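Local coordinates for protein geranyltranstransferase (Legionella pneumophila subsp. pneumophila, PDB 3LOM) that probably catalyses the magnesium-dependent condensation of isoprenyl diphosphates to farnesyl diphosphate, and perhaps geranylgeranyl diphosphate, in isoprenoid biosynthesis, at residues A[115-118]-A[119-123]; A[168-171]-A[172-175]; A[176-179]-A[180-184]; A[291-294]-A[295-299]. All blocks are in the same frame, centred on the assembly; numbering follows the deposited sequence.

Interaction 1 of 4, residues A[115-118]-A[119-123]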
ATOM      1  N   THR A 115      -4.959 -10.098 -11.824  1.00 38.07           N
ATOM      2  CA  THR A 115      -4.347 -10.824 -10.710  1.00 38.48           C
ATOM      3  C   THR A 115      -3.007 -10.188 -10.333  1.00 32.45           C
ATOM      4  O   THR A 115      -2.690 -10.067  -9.154  1.00 34.26           O
ATOM      5  CB  THR A 115      -4.189 -12.342 -11.045  1.00 37.15           C
ATOM      6  OG1 THR A 115      -5.477 -12.903 -11.307  1.00 39.04           O
ATOM      7  CG2 THR A 115      -3.566 -13.104  -9.918  1.00 34.23           C
ATOM      8  N   ALA A 116      -2.239  -9.781 -11.344  1.00 36.30           N
ATOM      9  CA  ALA A 116      -1.000  -9.021 -11.151  1.00 33.82           C
ATOM     10  C   ALA A 116      -1.225  -7.683 -10.418  1.00 40.81           C
ATOM     11  O   ALA A 116      -0.502  -7.351  -9.461  1.00 36.99           O
ATOM     12  CB  ALA A 116      -0.323  -8.789 -12.490  1.00 39.76           C
ATOM     13  N   ILE A 117      -2.239  -6.933 -10.847  1.00 36.74           N
ATOM     14  CA  ILE A 117      -2.556  -5.649 -10.213  1.00 30.83           C
ATOM     15  C   ILE A 117      -2.915  -5.892  -8.753  1.00 37.08           C
ATOM     16  O   ILE A 117      -2.341  -5.264  -7.861  1.00 40.64           O
ATOM     17  CB  ILE A 117      -3.711  -4.886 -10.921  1.00 31.91           C
ATOM     18  CG1 ILE A 117      -3.380  -4.594 -12.380  1.00 31.37           C
ATOM     19  CG2 ILE A 117      -4.029  -3.563 -10.202  1.00 37.16           C
ATOM     20  CD1 ILE A 117      -4.627  -4.417 -13.268  1.00 40.65           C
ATOM     21  N   LEU A 118      -3.843  -6.823  -8.526  1.00 35.71           N
ATOM     22  CA  LEU A 118      -4.368  -7.099  -7.195  1.00 31.97           C
ATOM     23  C   LEU A 118      -3.336  -7.661  -6.221  1.00 37.42           C
ATOM     24  O   LEU A 118      -3.314  -7.281  -5.053  1.00 39.59           O
ATOM     25  CB  LEU A 118      -5.573  -8.039  -7.274  1.00 39.88           C
ATOM     26  CG  LEU A 118      -6.880  -7.438  -7.800  1.00 40.59           C
ATOM     27  CD1 LEU A 118      -7.842  -8.549  -8.138  1.00 28.92           C
ATOM     28  CD2 LEU A 118      -7.511  -6.441  -6.830  1.00 42.53           C
ATOM     29  N   VAL A 119      -2.489  -8.560  -6.705  1.00 38.06           N
ATOM     30  CA  VAL A 119      -1.461  -9.173  -5.874  1.00 45.71           C
ATOM     31  C   VAL A 119      -0.436  -8.124  -5.469  1.00 41.70           C
ATOM     32  O   VAL A 119      -0.054  -8.056  -4.288  1.00 45.74           O
ATOM     33  CB  VAL A 119      -0.842 -10.431  -6.561  1.00 45.07           C
ATOM     34  CG1 VAL A 119       0.647 -10.581  -6.303  1.00 57.76           C
ATOM     35  CG2 VAL A 119      -1.580 -11.664  -6.099  1.00 70.49           C
ATOM     36  N   GLY A 120      -0.035  -7.294  -6.436  1.00 35.76           N
ATOM     37  CA  GLY A 120       0.768  -6.093  -6.167  1.00 32.69           C
ATOM     38  C   GLY A 120       0.129  -5.242  -5.077  1.00 34.55           C
ATOM     39  O   GLY A 120       0.760  -4.959  -4.056  1.00 33.41           O
ATOM     40  N   ASP A 121      -1.144  -4.888  -5.268  1.00 33.11           N
ATOM     41  CA  ASP A 121      -1.901  -4.121  -4.274  1.00 30.28           C
ATOM     42  C   ASP A 121      -1.883  -4.755  -2.890  1.00 34.50           C
ATOM     43  O   ASP A 121      -1.680  -4.062  -1.901  1.00 39.99           O
ATOM     44  CB  ASP A 121      -3.352  -3.945  -4.721  1.00 29.37           C
ATOM     45  CG  ASP A 121      -3.504  -2.933  -5.826  1.00 50.94           C
ATOM     46  OD1 ASP A 121      -2.485  -2.337  -6.238  1.00 42.54           O
ATOM     47  OD2 ASP A 121      -4.649  -2.733  -6.283  1.00 39.78           O
ATOM     48  N   GLY A 122      -2.104  -6.071  -2.829  1.00 40.25           N
ATOM     49  CA  GLY A 122      -2.096  -6.807  -1.563  1.00 25.05           C
ATOM     50  C   GLY A 122      -0.729  -6.929  -0.914  1.00 28.83           C
ATOM     51  O   GLY A 122      -0.626  -6.887   0.315  1.00 39.87           O
ATOM     52  N   MET A 123       0.320  -7.088  -1.728  1.00 33.29           N
ATOM     53  CA  MET A 123       1.696  -7.125  -1.219  1.00 37.55           C
ATOM     54  C   MET A 123       2.068  -5.818  -0.518  1.00 43.94           C
ATOM     55  O   MET A 123       2.654  -5.851   0.570  1.00 43.59           O
ATOM     56  CB  MET A 123       2.714  -7.428  -2.323  1.00 33.62           C
ATOM     57  CG  MET A 123       2.886  -8.894  -2.668  1.00 35.76           C
ATOM     58  SD  MET A 123       4.241  -9.177  -3.825  1.00 37.45           S
ATOM     59  CE  MET A 123       3.896 -10.870  -4.258  1.00 50.16           C
TER
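Thr-115 O takes the N-H of Val-119, and the same i to i+4 step repeats through Ala-116 O to Gly-120 N, Ile-117 O to Asp-121 N and Leu-118 O to Gly-122 N, two full turns of helix 113-135. The shortest of these bonds, from Gly-122 N to Leu-118 O, measures 2.8 Å. The longest, from Gly-120 N to Ala-116 O, measures 3.1 Å. The one between Ile-117 and Asp-121 is the straightest, 167° at the hydrogen, and its donor lies in the carbonyl plane. Over that same turn the side chains of Ile-117 and Asp-121 run side by side, the methyl CG2 of Ile-117 lying 4.1 Å from Asp-121 OD2. Asp-121 CG sits anti to its own carbonyl carbon (chi1 -75°), which folds the carboxylate back over Ile-117 O, 3.3 Å from CG. On another flank Val-119 CG2 rests 3.6 Å from Thr-115 O, and both side chains pack on Ala-41 of helix 36-46. Ile-117 O also accepts from His-89 NE2 of helix 69-91. Asp-121 OD2 bonds His-89 ND1 of the second subunit, while its OD1 comes close to Asp-121 OD1 of that subunit. Two buried carboxylates so close at the subunit interface probably raise each other's proton affinity, and the bond from OD2 to His-89 of the second subunit may ease this.

Interaction 2 of 4, residues A[168-171]-A[172-175]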
ATOM      1  N   LEU A 168       8.984   6.834 -16.684  1.00 45.12           N
ATOM      2  CA  LEU A 168       8.220   6.524 -17.878  1.00 45.14           C
ATOM      3  C   LEU A 168       7.994   7.737 -18.778  1.00 43.77           C
ATOM      4  O   LEU A 168       8.185   7.646 -19.988  1.00 47.33           O
ATOM      5  CB  LEU A 168       6.889   5.876 -17.502  1.00 35.90           C
ATOM      6  CG  LEU A 168       7.007   4.480 -16.890  1.00 52.76           C
ATOM      7  CD1 LEU A 168       5.651   4.034 -16.404  1.00 48.01           C
ATOM      8  CD2 LEU A 168       7.617   3.463 -17.871  1.00 33.16           C
ATOM      9  N   SER A 169       7.600   8.868 -18.195  1.00 46.78           N
ATOM     10  CA  SER A 169       7.258  10.053 -18.991  1.00 46.02           C
ATOM     11  C   SER A 169       8.460  10.836 -19.523  1.00 48.54           C
ATOM     12  O   SER A 169       8.455  11.251 -20.685  1.00 50.32           O
ATOM     13  CB  SER A 169       6.293  10.976 -18.237  1.00 38.61           C
ATOM     14  OG  SER A 169       6.890  11.510 -17.067  1.00 41.66           O
ATOM     15  N   GLU A 170       9.489  11.029 -18.693  1.00 53.42           N
ATOM     16  CA  GLU A 170      10.616  11.901 -19.077  1.00 55.89           C
ATOM     17  C   GLU A 170      11.734  11.220 -19.854  1.00 62.54           C
ATOM     18  O   GLU A 170      12.305  11.832 -20.758  1.00 68.59           O
ATOM     19  CB  GLU A 170      11.220  12.639 -17.874  1.00 45.70           C
ATOM     20  CG  GLU A 170      10.226  13.396 -17.019  1.00 51.17           C
ATOM     21  CD  GLU A 170       9.250  14.223 -17.833  1.00 68.87           C
ATOM     22  OE1 GLU A 170       8.031  13.947 -17.755  1.00 60.98           O
ATOM     23  OE2 GLU A 170       9.699  15.142 -18.553  1.00 72.79           O
ATOM     24  N   LEU A 171      12.052   9.972 -19.509  1.00 66.49           N
ATOM     25  CA  LEU A 171      13.193   9.260 -20.112  1.00 72.46           C
ATOM     26  C   LEU A 171      13.004   8.927 -21.592  1.00 76.72           C
ATOM     27  O   LEU A 171      13.974   8.617 -22.288  1.00 78.97           O
ATOM     28  CB  LEU A 171      13.543   7.996 -19.319  1.00 69.07           C
ATOM     29  CG  LEU A 171      14.723   7.996 -18.335  1.00 73.48           C
ATOM     30  CD1 LEU A 171      14.739   9.211 -17.415  1.00 66.77           C
ATOM     31  CD2 LEU A 171      14.733   6.711 -17.516  1.00 69.04           C
ATOM     32  N   ALA A 172      11.752   8.993 -22.049  1.00 81.46           N
ATOM     33  CA  ALA A 172      11.398   8.878 -23.462  1.00 89.46           C
ATOM     34  C   ALA A 172      12.080   9.967 -24.300  1.00 92.72           C
ATOM     35  O   ALA A 172      12.592   9.696 -25.390  1.00 92.99           O
ATOM     36  CB  ALA A 172       9.879   8.941 -23.626  1.00 88.04           C
ATOM     37  N   LYS A 173      12.087  11.191 -23.772  1.00 95.45           N
ATOM     38  CA  LYS A 173      12.792  12.323 -24.374  1.00 94.82           C
ATOM     39  C   LYS A 173      14.297  12.174 -24.149  1.00 97.38           C
ATOM     40  O   LYS A 173      14.725  11.563 -23.170  1.00101.28           O
ATOM     41  CB  LYS A 173      12.308  13.639 -23.755  1.00 93.35           C
ATOM     42  CG  LYS A 173      10.795  13.758 -23.612  1.00 87.66           C
ATOM     43  CD  LYS A 173      10.422  14.794 -22.562  1.00 74.66           C
ATOM     44  CE  LYS A 173       8.936  14.735 -22.236  1.00 75.04           C
ATOM     45  NZ  LYS A 173       8.561  15.724 -21.190  1.00 67.26           N
ATOM     46  N   SER A 174      15.092  12.728 -25.060  1.00 98.29           N
ATOM     47  CA  SER A 174      16.553  12.676 -24.947  1.00100.57           C
ATOM     48  C   SER A 174      17.134  14.013 -24.469  1.00100.43           C
ATOM     49  O   SER A 174      18.338  14.264 -24.589  1.00 98.15           O
ATOM     50  CB  SER A 174      17.184  12.237 -26.276  1.00100.88           C
ATOM     51  OG  SER A 174      16.828  13.109 -27.336  1.00 96.38           O
ATOM     52  N   SER A 175      16.265  14.852 -23.907  1.00100.35           N
ATOM     53  CA  SER A 175      16.632  16.188 -23.433  1.00 98.20           C
ATOM     54  C   SER A 175      16.975  16.185 -21.941  1.00 94.17           C
ATOM     55  O   SER A 175      17.213  17.240 -21.344  1.00 93.38           O
ATOM     56  CB  SER A 175      15.483  17.165 -23.693  1.00100.67           C
ATOM     57  OG  SER A 175      14.975  17.025 -25.009  1.00105.04           O
TER
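Glu-170 and Lys-173 meet through a salt bridge, OE2 to NZ at 2.9 Å, that spans three residues near the C-terminal part of helix 160-169. The two side chains run alongside each other and point the same way. In Glu-170 the bend at chi2 (-46°) brings the carboxylate round toward Lys-173; Lys-173 stays extended beyond CG and lays its methylenes past the Glu-170 carbonyl, with CB 3.5 Å from Glu-170 O. The ammonium comes to OE2 on its syn side, 31° out of the carboxylate plane. The other oxygen, OE1, lies 2.8 Å from Ser-169 OG, a hydroxyl whose single proton could go to it or to Ser-165 O. Underneath, a weak backbone bond from Lys-173 N to Glu-170 O, 3.1 Å long and bent to 132°, marks a turn on the way to the exposed connection toward helix 178-201 of this all-helical isoprenoid synthase fold. Ala-172 sits in the middle of that turn with its CB 4.0 Å from Ser-169 O. While the charged pair lies at the surface, Leu-171 is buried and packs on Lys-254; further back, Leu-168 reaches Ala-114 of the second subunit.

Interaction 3 of 4, residues A[176-179]-A[180-184]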
ATOM      1  N   VAL A 176      17.002  14.991 -21.354  1.00 86.53           N
ATOM      2  CA  VAL A 176      17.203  14.821 -19.919  1.00 76.58           C
ATOM      3  C   VAL A 176      18.673  15.020 -19.533  1.00 70.59           C
ATOM      4  O   VAL A 176      19.575  14.393 -20.100  1.00 61.51           O
ATOM      5  CB  VAL A 176      16.655  13.442 -19.446  1.00 76.11           C
ATOM      6  CG1 VAL A 176      17.011  13.153 -17.997  1.00 75.90           C
ATOM      7  CG2 VAL A 176      15.147  13.380 -19.625  1.00 63.71           C
ATOM      8  N   THR A 177      18.896  15.915 -18.575  1.00 72.38           N
ATOM      9  CA  THR A 177      20.230  16.192 -18.043  1.00 71.97           C
ATOM     10  C   THR A 177      20.693  15.079 -17.116  1.00 71.00           C
ATOM     11  O   THR A 177      19.907  14.209 -16.739  1.00 70.19           O
ATOM     12  CB  THR A 177      20.271  17.528 -17.260  1.00 71.41           C
ATOM     13  OG1 THR A 177      19.274  17.517 -16.229  1.00 67.86           O
ATOM     14  CG2 THR A 177      20.032  18.717 -18.190  1.00 73.86           C
ATOM     15  N   GLU A 178      21.971  15.121 -16.748  1.00 72.77           N
ATOM     16  CA  GLU A 178      22.534  14.220 -15.748  1.00 72.94           C
ATOM     17  C   GLU A 178      21.852  14.424 -14.399  1.00 73.45           C
ATOM     18  O   GLU A 178      21.619  13.462 -13.667  1.00 77.77           O
ATOM     19  CB  GLU A 178      24.038  14.456 -15.618  1.00 77.30           C
ATOM     20  CG  GLU A 178      24.773  13.394 -14.817  1.00 86.92           C
ATOM     21  CD  GLU A 178      26.139  13.853 -14.359  1.00100.86           C
ATOM     22  OE1 GLU A 178      26.933  14.312 -15.210  1.00 99.47           O
ATOM     23  OE2 GLU A 178      26.421  13.749 -13.147  1.00111.85           O
ATOM     24  N   GLU A 179      21.525  15.680 -14.099  1.00 75.90           N
ATOM     25  CA  GLU A 179      20.855  16.073 -12.859  1.00 76.59           C
ATOM     26  C   GLU A 179      19.490  15.397 -12.702  1.00 72.50           C
ATOM     27  O   GLU A 179      19.217  14.792 -11.665  1.00 70.91           O
ATOM     28  CB  GLU A 179      20.696  17.598 -12.804  1.00 75.99           C
ATOM     29  CG  GLU A 179      20.471  18.166 -11.406  1.00 98.30           C
ATOM     30  CD  GLU A 179      21.772  18.447 -10.668  1.00123.28           C
ATOM     31  OE1 GLU A 179      22.465  19.423 -11.030  1.00129.36           O
ATOM     32  OE2 GLU A 179      22.097  17.700  -9.721  1.00130.02           O
ATOM     33  N   GLN A 180      18.655  15.504 -13.737  1.00 69.36           N
ATOM     34  CA  GLN A 180      17.305  14.932 -13.741  1.00 64.64           C
ATOM     35  C   GLN A 180      17.337  13.409 -13.656  1.00 62.90           C
ATOM     36  O   GLN A 180      16.567  12.811 -12.903  1.00 60.53           O
ATOM     37  CB  GLN A 180      16.546  15.349 -15.000  1.00 57.10           C
ATOM     38  CG  GLN A 180      16.151  16.809 -15.054  1.00 72.86           C
ATOM     39  CD  GLN A 180      15.925  17.294 -16.473  1.00 83.13           C
ATOM     40  OE1 GLN A 180      16.727  17.024 -17.371  1.00 63.10           O
ATOM     41  NE2 GLN A 180      14.832  18.023 -16.683  1.00 83.62           N
ATOM     42  N   LEU A 181      18.242  12.806 -14.427  1.00 58.80           N
ATOM     43  CA  LEU A 181      18.474  11.366 -14.429  1.00 57.39           C
ATOM     44  C   LEU A 181      18.861  10.845 -13.043  1.00 61.03           C
ATOM     45  O   LEU A 181      18.380   9.796 -12.616  1.00 64.39           O
ATOM     46  CB  LEU A 181      19.556  11.010 -15.452  1.00 57.73           C
ATOM     47  CG  LEU A 181      19.921   9.541 -15.675  1.00 54.69           C
ATOM     48  CD1 LEU A 181      18.793   8.787 -16.361  1.00 44.18           C
ATOM     49  CD2 LEU A 181      21.194   9.451 -16.494  1.00 69.56           C
ATOM     50  N   ARG A 182      19.712  11.592 -12.344  1.00 57.84           N
ATOM     51  CA  ARG A 182      20.123  11.230 -10.991  1.00 52.96           C
ATOM     52  C   ARG A 182      18.972  11.342  -9.994  1.00 56.00           C
ATOM     53  O   ARG A 182      18.875  10.545  -9.058  1.00 61.40           O
ATOM     54  CB  ARG A 182      21.313  12.082 -10.544  1.00 59.58           C
ATOM     55  CG  ARG A 182      22.647  11.595 -11.089  1.00 62.93           C
ATOM     56  CD  ARG A 182      23.754  12.613 -10.853  1.00 64.24           C
ATOM     57  NE  ARG A 182      25.038  11.966 -10.569  1.00 65.39           N
ATOM     58  CZ  ARG A 182      25.415  11.528  -9.365  1.00 63.63           C
ATOM     59  NH1 ARG A 182      26.603  10.955  -9.214  1.00 72.82           N
ATOM     60  NH2 ARG A 182      24.614  11.659  -8.307  1.00 54.83           N
ATOM     61  N   GLU A 183      18.096  12.320 -10.207  1.00 48.75           N
ATOM     62  CA  GLU A 183      16.943  12.534  -9.337  1.00 49.49           C
ATOM     63  C   GLU A 183      15.868  11.452  -9.519  1.00 47.35           C
ATOM     64  O   GLU A 183      15.348  10.924  -8.536  1.00 50.08           O
ATOM     65  CB  GLU A 183      16.368  13.949  -9.549  1.00 54.07           C
ATOM     66  CG  GLU A 183      15.097  14.289  -8.753  1.00 49.41           C
ATOM     67  CD  GLU A 183      15.289  14.275  -7.232  1.00 76.68           C
ATOM     68  OE1 GLU A 183      14.274  14.105  -6.517  1.00 67.67           O
ATOM     69  OE2 GLU A 183      16.435  14.438  -6.744  1.00 68.93           O
ATOM     70  N   ILE A 184      15.557  11.138 -10.776  1.00 44.02           N
ATOM     71  CA  ILE A 184      14.597  10.097 -11.138  1.00 47.75           C
ATOM     72  C   ILE A 184      14.941   8.731 -10.516  1.00 49.99           C
ATOM     73  O   ILE A 184      14.076   8.095  -9.902  1.00 52.39           O
ATOM     74  CB  ILE A 184      14.424  10.015 -12.683  1.00 51.71           C
ATOM     75  CG1 ILE A 184      13.595  11.210 -13.173  1.00 60.02           C
ATOM     76  CG2 ILE A 184      13.743   8.717 -13.090  1.00 41.70           C
ATOM     77  CD1 ILE A 184      13.851  11.615 -14.614  1.00 64.71           C
TER
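Thr-177 and Gln-180 hold each other by three bonds. Gln-180 OE1 accepts the backbone N-H of Thr-177 at 2.7 Å, nearly straight at 169° and in the plane of the amide carbonyl. The same oxygen takes the Thr-177 hydroxyl, OG1 at 2.8 Å, this time from above that plane. In return Thr-177 OG1 accepts from Gln-180 N, a longer bond of 3.3 Å. Two donors thus grip OE1 and fix the rotation of the amide. With OG1 between its backbone N and carbonyl carbon (chi1 55°), the threonine hydroxyl is placed where it can meet both Gln-180 N and OE1. This is a capping box: Thr-177 is the N-cap of helix 178-201, and glutamine stands three residues on, where glutamate is the classical partner. Flanking it, Val-176 and Leu-181 form a hydrophobic staple, Val-176 CG1 lying 4.2 Å from Leu-181 CB, while the same methyl touches Gln-180 CB. On another flank of this first turn, Glu-178 and Arg-182 run side by side with a long salt bridge, OE2 to NE 3.4 Å, their planar ends turned 45° apart; both touch a crystal neighbour, which may influence their pose. Backbone bonds such as Leu-181 N to Thr-177 O start the helix beneath these side chains. In the next shell Leu-181 is packed on Phe-257 and Leu-260 of helix 257-260, Val-176 on Thr-255, and Ile-184 on Leu-166 and Asp-167 of helix 160-169.

Interaction 4 of 4, residues A[291-294]-A[295-299]; sequences LIEL and TKQLQ
Thr-295 reaches back one turn to Leu-291 in the i to i+4 backbone pattern of helix 289-303, the last helix of this all-helical fold, and its hydroxyl adds a second bond. Leu-291 O is gripped twice: by Thr-295 N, and by Thr-295 OG1 at 2.6 Å, the two donors coming from opposite faces of the carbonyl plane. With OG1 anti to its own carbonyl carbon (chi1 -49°), the hydroxyl folds back onto the preceding turn; it also bonds Tyr-218 OH of helix 209-236. On a different flank Glu-293 and Gln-297 bring carboxylate and amide together almost perpendicular, their planes 82° apart. Glu-293 OE1 comes to 2.9 Å from Gln-297 NE2, yet the angle is too poor for a hydrogen bond, so any attraction is probably a looser charge-dipole one. Both pack on Ile-13 of helix 5-28. Leu-294 stands at about a right angle to Gln-297 and slants across Leu-298, and these two leucines face helix 53-64, Leu-294 on Ile-56 and Leu-60, Leu-298 on Ile-53. Where they meet, the branch carbon CG of Leu-294 lies 3.9 Å from the methyl CD1 of Leu-298.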
ATOM      1  N   LEU A 291      29.933  -7.496   4.634  1.00 74.11           N
ATOM      2  CA  LEU A 291      29.333  -6.524   3.721  1.00 69.28           C
ATOM      3  C   LEU A 291      30.298  -6.067   2.630  1.00 67.84           C
ATOM      4  O   LEU A 291      29.881  -5.835   1.497  1.00 68.28           O
ATOM      5  CB  LEU A 291      28.788  -5.321   4.503  1.00 64.61           C
ATOM      6  CG  LEU A 291      27.981  -4.224   3.790  1.00 68.38           C
ATOM      7  CD1 LEU A 291      26.936  -4.777   2.822  1.00 60.94           C
ATOM      8  CD2 LEU A 291      27.322  -3.322   4.824  1.00 63.14           C
ATOM      9  N   ILE A 292      31.578  -5.954   2.983  1.00 68.03           N
ATOM     10  CA  ILE A 292      32.633  -5.543   2.052  1.00 73.20           C
ATOM     11  C   ILE A 292      32.822  -6.582   0.940  1.00 75.64           C
ATOM     12  O   ILE A 292      32.977  -6.226  -0.236  1.00 78.01           O
ATOM     13  CB  ILE A 292      33.966  -5.251   2.809  1.00 73.69           C
ATOM     14  CG1 ILE A 292      33.812  -4.002   3.684  1.00 73.95           C
ATOM     15  CG2 ILE A 292      35.142  -5.070   1.845  1.00 68.00           C
ATOM     16  CD1 ILE A 292      34.747  -3.958   4.885  1.00 86.22           C
ATOM     17  N   GLU A 293      32.774  -7.858   1.317  1.00 80.93           N
ATOM     18  CA  GLU A 293      32.878  -8.964   0.361  1.00 79.79           C
ATOM     19  C   GLU A 293      31.665  -9.002  -0.572  1.00 73.97           C
ATOM     20  O   GLU A 293      31.811  -9.262  -1.767  1.00 72.32           O
ATOM     21  CB  GLU A 293      33.051 -10.304   1.090  1.00 81.98           C
ATOM     22  CG  GLU A 293      33.912 -11.332   0.343  1.00 83.40           C
ATOM     23  CD  GLU A 293      33.180 -12.025  -0.804  1.00 97.76           C
ATOM     24  OE1 GLU A 293      32.004 -12.413  -0.622  1.00 95.26           O
ATOM     25  OE2 GLU A 293      33.787 -12.186  -1.888  1.00 91.80           O
ATOM     26  N   LEU A 294      30.478  -8.733  -0.025  1.00 70.26           N
ATOM     27  CA  LEU A 294      29.264  -8.616  -0.836  1.00 66.66           C
ATOM     28  C   LEU A 294      29.355  -7.447  -1.821  1.00 67.86           C
ATOM     29  O   LEU A 294      28.994  -7.587  -2.992  1.00 62.81           O
ATOM     30  CB  LEU A 294      28.014  -8.476   0.043  1.00 65.26           C
ATOM     31  CG  LEU A 294      26.696  -8.305  -0.726  1.00 58.64           C
ATOM     32  CD1 LEU A 294      26.311  -9.581  -1.463  1.00 56.73           C
ATOM     33  CD2 LEU A 294      25.568  -7.827   0.176  1.00 61.78           C
ATOM     34  N   THR A 295      29.853  -6.309  -1.332  1.00 65.07           N
ATOM     35  CA  THR A 295      30.064  -5.110  -2.141  1.00 63.42           C
ATOM     36  C   THR A 295      31.026  -5.400  -3.289  1.00 68.86           C
ATOM     37  O   THR A 295      30.781  -4.998  -4.430  1.00 68.39           O
ATOM     38  CB  THR A 295      30.601  -3.948  -1.280  1.00 63.41           C
ATOM     39  OG1 THR A 295      29.796  -3.813  -0.101  1.00 52.07           O
ATOM     40  CG2 THR A 295      30.586  -2.637  -2.052  1.00 57.60           C
ATOM     41  N   LYS A 296      32.097  -6.130  -2.984  1.00 73.27           N
ATOM     42  CA  LYS A 296      33.071  -6.529  -3.993  1.00 76.71           C
ATOM     43  C   LYS A 296      32.495  -7.542  -4.982  1.00 77.12           C
ATOM     44  O   LYS A 296      32.897  -7.562  -6.144  1.00 76.35           O
ATOM     45  CB  LYS A 296      34.349  -7.057  -3.338  1.00 80.17           C
ATOM     46  CG  LYS A 296      35.592  -6.833  -4.182  1.00 93.21           C
ATOM     47  CD  LYS A 296      36.742  -6.293  -3.348  1.00101.94           C
ATOM     48  CE  LYS A 296      37.753  -5.575  -4.230  1.00107.87           C
ATOM     49  NZ  LYS A 296      38.724  -4.776  -3.436  1.00110.15           N
ATOM     50  N   GLN A 297      31.551  -8.366  -4.522  1.00 79.16           N
ATOM     51  CA  GLN A 297      30.808  -9.269  -5.408  1.00 83.16           C
ATOM     52  C   GLN A 297      29.886  -8.483  -6.341  1.00 79.26           C
ATOM     53  O   GLN A 297      29.790  -8.787  -7.533  1.00 77.18           O
ATOM     54  CB  GLN A 297      29.990 -10.290  -4.608  1.00 87.77           C
ATOM     55  CG  GLN A 297      30.768 -11.506  -4.113  1.00101.96           C
ATOM     56  CD  GLN A 297      29.889 -12.525  -3.394  1.00113.73           C
ATOM     57  OE1 GLN A 297      28.665 -12.378  -3.320  1.00114.85           O
ATOM     58  NE2 GLN A 297      30.515 -13.567  -2.859  1.00113.96           N
ATOM     59  N   LEU A 298      29.219  -7.470  -5.789  1.00 74.46           N
ATOM     60  CA  LEU A 298      28.327  -6.599  -6.558  1.00 70.59           C
ATOM     61  C   LEU A 298      29.086  -5.721  -7.548  1.00 67.11           C
ATOM     62  O   LEU A 298      28.564  -5.393  -8.608  1.00 64.34           O
ATOM     63  CB  LEU A 298      27.483  -5.731  -5.622  1.00 69.77           C
ATOM     64  CG  LEU A 298      26.399  -6.433  -4.802  1.00 60.25           C
ATOM     65  CD1 LEU A 298      26.134  -5.667  -3.518  1.00 49.41           C
ATOM     66  CD2 LEU A 298      25.119  -6.599  -5.608  1.00 51.44           C
ATOM     67  N   GLN A 299      30.313  -5.347  -7.195  1.00 71.34           N
ATOM     68  CA  GLN A 299      31.186  -4.594  -8.095  1.00 80.35           C
ATOM     69  C   GLN A 299      31.671  -5.435  -9.279  1.00 87.58           C
ATOM     70  O   GLN A 299      31.725  -4.946 -10.412  1.00 90.96           O
ATOM     71  CB  GLN A 299      32.372  -3.999  -7.322  1.00 78.19           C
ATOM     72  CG  GLN A 299      33.337  -3.172  -8.175  1.00 80.39           C
ATOM     73  CD  GLN A 299      34.292  -2.316  -7.359  1.00 83.47           C
ATOM     74  OE1 GLN A 299      34.971  -1.445  -7.903  1.00 70.92           O
ATOM     75  NE2 GLN A 299      34.343  -2.551  -6.050  1.00 82.43           N
TER

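From the N terminus the four contacts come strictly in series. Each is local, so none closes a long loop, nests inside another or crosses it. Interaction 1 lies in helix 113-135 at the subunit interface. Interactions 2 and 3 are consecutive, centres about 10 Å apart: the first lies where helix 160-169 gives way to the connection, the second starts helix 178-201, and they touch, with Leu-171 CD1 3.8 Å from Ile-184 CD1 and Glu-170 O 3.4 Å from Val-176 CG2. Interaction 4 stands apart, its centre about 33 Å from that of interaction 1 and across the chain's centre; its side chains pack helix 289-303 against helices 5-28, 53-64, 209-236 and 263-279.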